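Local coordinates for protein IAA acetyltransferase (Bacillus cereus ATCC 14579, PDB 1Y9K) that probably transfers an acetyl group to an amine acceptor, as GNAT-family N-acetyltransferases do, at residues Y127-Y132 with V142-I147. Residues are numbered along the deposited sequence; the frame is centred on the assembly and turned at random. Where two conformers were deposited one is given.
Sequences YFSKHY and VCRDMI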
loop_
_atom_site.group_PDB
_atom_site.type_symbol
_atom_site.label_atom_id
_atom_site.label_comp_id
_atom_site.label_asym_id
_atom_site.label_seq_id
_atom_site.Cartn_x
_atom_site.Cartn_y
_atom_site.Cartn_z
ATOM N N TYR A 127 0.928 12.206 -11.521
ATOM C CA TYR A 127 0.290 12.090 -10.221
ATOM C C TYR A 127 1.164 12.671 -9.113
ATOM O O TYR A 127 0.695 13.466 -8.289
ATOM C CB TYR A 127 -0.034 10.625 -9.924
ATOM C CG TYR A 127 -0.661 10.397 -8.569
ATOM C CD1 TYR A 127 -2.054 10.317 -8.421
ATOM C CD2 TYR A 127 0.134 10.262 -7.426
ATOM C CE1 TYR A 127 -2.634 10.108 -7.160
ATOM C CE2 TYR A 127 -0.437 10.058 -6.170
ATOM C CZ TYR A 127 -1.814 9.979 -6.047
ATOM O OH TYR A 127 -2.360 9.768 -4.801
ATOM N N PHE A 128 2.433 12.274 -9.106
ATOM C CA PHE A 128 3.330 12.597 -8.003
ATOM C C PHE A 128 3.760 14.043 -8.011
ATOM O O PHE A 128 3.809 14.679 -6.959
ATOM C CB PHE A 128 4.524 11.655 -7.997
ATOM C CG PHE A 128 4.155 10.262 -7.636
ATOM C CD1 PHE A 128 3.801 9.351 -8.623
ATOM C CD2 PHE A 128 4.112 9.870 -6.293
ATOM C CE1 PHE A 128 3.428 8.059 -8.287
ATOM C CE2 PHE A 128 3.741 8.576 -5.939
ATOM C CZ PHE A 128 3.399 7.666 -6.933
ATOM N N SER A 129 4.046 14.560 -9.204
ATOM C CA SER A 129 4.385 15.965 -9.398
ATOM C C SER A 129 3.276 16.846 -8.833
ATOM O O SER A 129 3.540 17.907 -8.263
ATOM C CB SER A 129 4.570 16.251 -10.895
ATOM O OG SER A 129 5.112 15.116 -11.569
ATOM N N LYS A 130 2.041 16.370 -8.977
ATOM C CA LYS A 130 0.840 17.089 -8.583
ATOM C C LYS A 130 0.541 17.012 -7.080
ATOM O O LYS A 130 0.004 17.960 -6.509
ATOM C CB LYS A 130 -0.345 16.528 -9.358
ATOM C CG LYS A 130 -1.246 17.573 -9.957
ATOM C CD LYS A 130 -1.804 17.099 -11.285
ATOM C CE LYS A 130 -0.748 17.156 -12.384
ATOM N NZ LYS A 130 -1.264 16.519 -13.629
ATOM N N HIS A 131 0.877 15.883 -6.456
ATOM C CA HIS A 131 0.551 15.648 -5.050
ATOM C C HIS A 131 1.669 16.019 -4.084
ATOM O O HIS A 131 1.436 16.140 -2.884
ATOM C CB HIS A 131 0.141 14.188 -4.831
ATOM C CG HIS A 131 -1.238 13.871 -5.314
ATOM N ND1 HIS A 131 -1.561 13.803 -6.652
ATOM C CD2 HIS A 131 -2.381 13.606 -4.639
ATOM C CE1 HIS A 131 -2.843 13.510 -6.781
ATOM N NE2 HIS A 131 -3.363 13.381 -5.575
ATOM N N TYR A 132 2.882 16.187 -4.595
ATOM C CA TYR A 132 4.024 16.474 -3.734
ATOM C C TYR A 132 4.853 17.636 -4.249
ATOM O O TYR A 132 5.155 17.720 -5.443
ATOM C CB TYR A 132 4.892 15.226 -3.547
ATOM C CG TYR A 132 4.108 14.016 -3.095
ATOM C CD1 TYR A 132 3.660 13.073 -4.017
ATOM C CD2 TYR A 132 3.798 13.824 -1.749
ATOM C CE1 TYR A 132 2.936 11.967 -3.618
ATOM C CE2 TYR A 132 3.068 12.717 -1.331
ATOM C CZ TYR A 132 2.641 11.791 -2.269
ATOM O OH TYR A 132 1.920 10.693 -1.872
ATOM N N VAL A 142 12.808 8.986 -12.161
ATOM C CA VAL A 142 11.845 9.922 -11.570
ATOM C C VAL A 142 10.476 9.249 -11.423
ATOM O O VAL A 142 9.917 8.736 -12.399
ATOM C CB VAL A 142 11.707 11.232 -12.384
ATOM C CG1 VAL A 142 10.656 12.143 -11.760
ATOM C CG2 VAL A 142 13.049 11.960 -12.476
ATOM N N CYS A 143 9.981 9.230 -10.187
ATOM C CA CYS A 143 8.658 8.743 -9.852
ATOM C C CYS A 143 7.682 9.838 -10.212
ATOM O O CYS A 143 7.471 10.780 -9.446
ATOM C CB CYS A 143 8.587 8.436 -8.366
ATOM S SG CYS A 143 7.101 7.590 -7.886
ATOM N N ARG A 144 7.076 9.684 -11.381
ATOM C CA ARG A 144 6.306 10.735 -12.025
ATOM C C ARG A 144 4.823 10.365 -12.127
ATOM O O ARG A 144 3.948 11.178 -11.867
ATOM C CB ARG A 144 6.916 10.952 -13.413
ATOM C CG ARG A 144 6.255 11.957 -14.332
ATOM C CD ARG A 144 6.990 11.949 -15.673
ATOM N NE ARG A 144 8.437 12.022 -15.475
ATOM C CZ ARG A 144 9.366 11.683 -16.371
ATOM N NH1 ARG A 144 9.030 11.232 -17.579
ATOM N NH2 ARG A 144 10.649 11.800 -16.044
ATOM N N ASP A 145 4.558 9.121 -12.506
ATOM C CA ASP A 145 3.210 8.653 -12.818
ATOM C C ASP A 145 2.794 7.521 -11.885
ATOM O O ASP A 145 3.643 6.731 -11.463
ATOM C CB ASP A 145 3.174 8.140 -14.262
ATOM C CG ASP A 145 3.745 9.133 -15.257
ATOM O OD1 ASP A 145 3.361 10.315 -15.205
ATOM O OD2 ASP A 145 4.565 8.734 -16.108
HETATM N N MSE A 146 1.499 7.438 -11.573
HETATM C CA MSE A 146 0.966 6.316 -10.799
HETATM C C MSE A 146 0.486 5.213 -11.736
HETATM O O MSE A 146 -0.426 5.404 -12.546
HETATM C CB MSE A 146 -0.165 6.768 -9.858
HETATM C CG MSE A 146 -0.596 5.756 -8.786
HETATM SE SE MSE A 146 0.634 5.467 -7.466
HETATM C CE MSE A 146 -0.027 6.530 -6.177
ATOM N N ILE A 147 1.130 4.059 -11.640
ATOM C CA ILE A 147 0.669 2.872 -12.346
ATOM C C ILE A 147 -0.437 2.224 -11.511
ATOM O O ILE A 147 -0.266 1.988 -10.305
ATOM C CB ILE A 147 1.832 1.858 -12.622
ATOM C CG1 ILE A 147 3.033 2.537 -13.314
ATOM C CG2 ILE A 147 1.336 0.644 -13.399
ATOM C CD1 ILE A 147 2.720 3.391 -14.519
#
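F128 and Y127, on the first turn of the short helix 127-131, pack against C143 and M146 where strand 141-152 of the GNAT sheet is interrupted, a sulfur- and selenium-aromatic contact near the protein surface. The F128 ring takes SG of C143 over one face: SG lies 3.6 Å from the ring centroid, only 8° off the normal. At the edge of the same ring, CE1 of F128 comes within 3.4 Å of O of D145. Selenomethionine M146, serving both aromatics, bends at chi2 and chi3, which turns CE over the Y127 face, 4.0 Å from the centroid, a CH-pi contact; SE meanwhile reaches CZ of F128 obliquely at 3.6 Å. Y127 holds its ring alongside M146 because CG is anti to its backbone N (chi1 178°). H131 covers the opposite face of the Y127 ring and donates from ND1 to the helical O of Y127 at 2.8 Å. The one hydrogen bond between the segments is weak, N of F128 to O of R144 at 3.3 Å. N104 binds the backbone of V142, R144 and D145, while OD1 of D145 accepts from N of D126, just before the helix. Beside that D126 bond, the hold of the helix start on the strand break probably rests largely on dispersion, with SG over F128, the M146 methyl over Y127, and SE only beside F128.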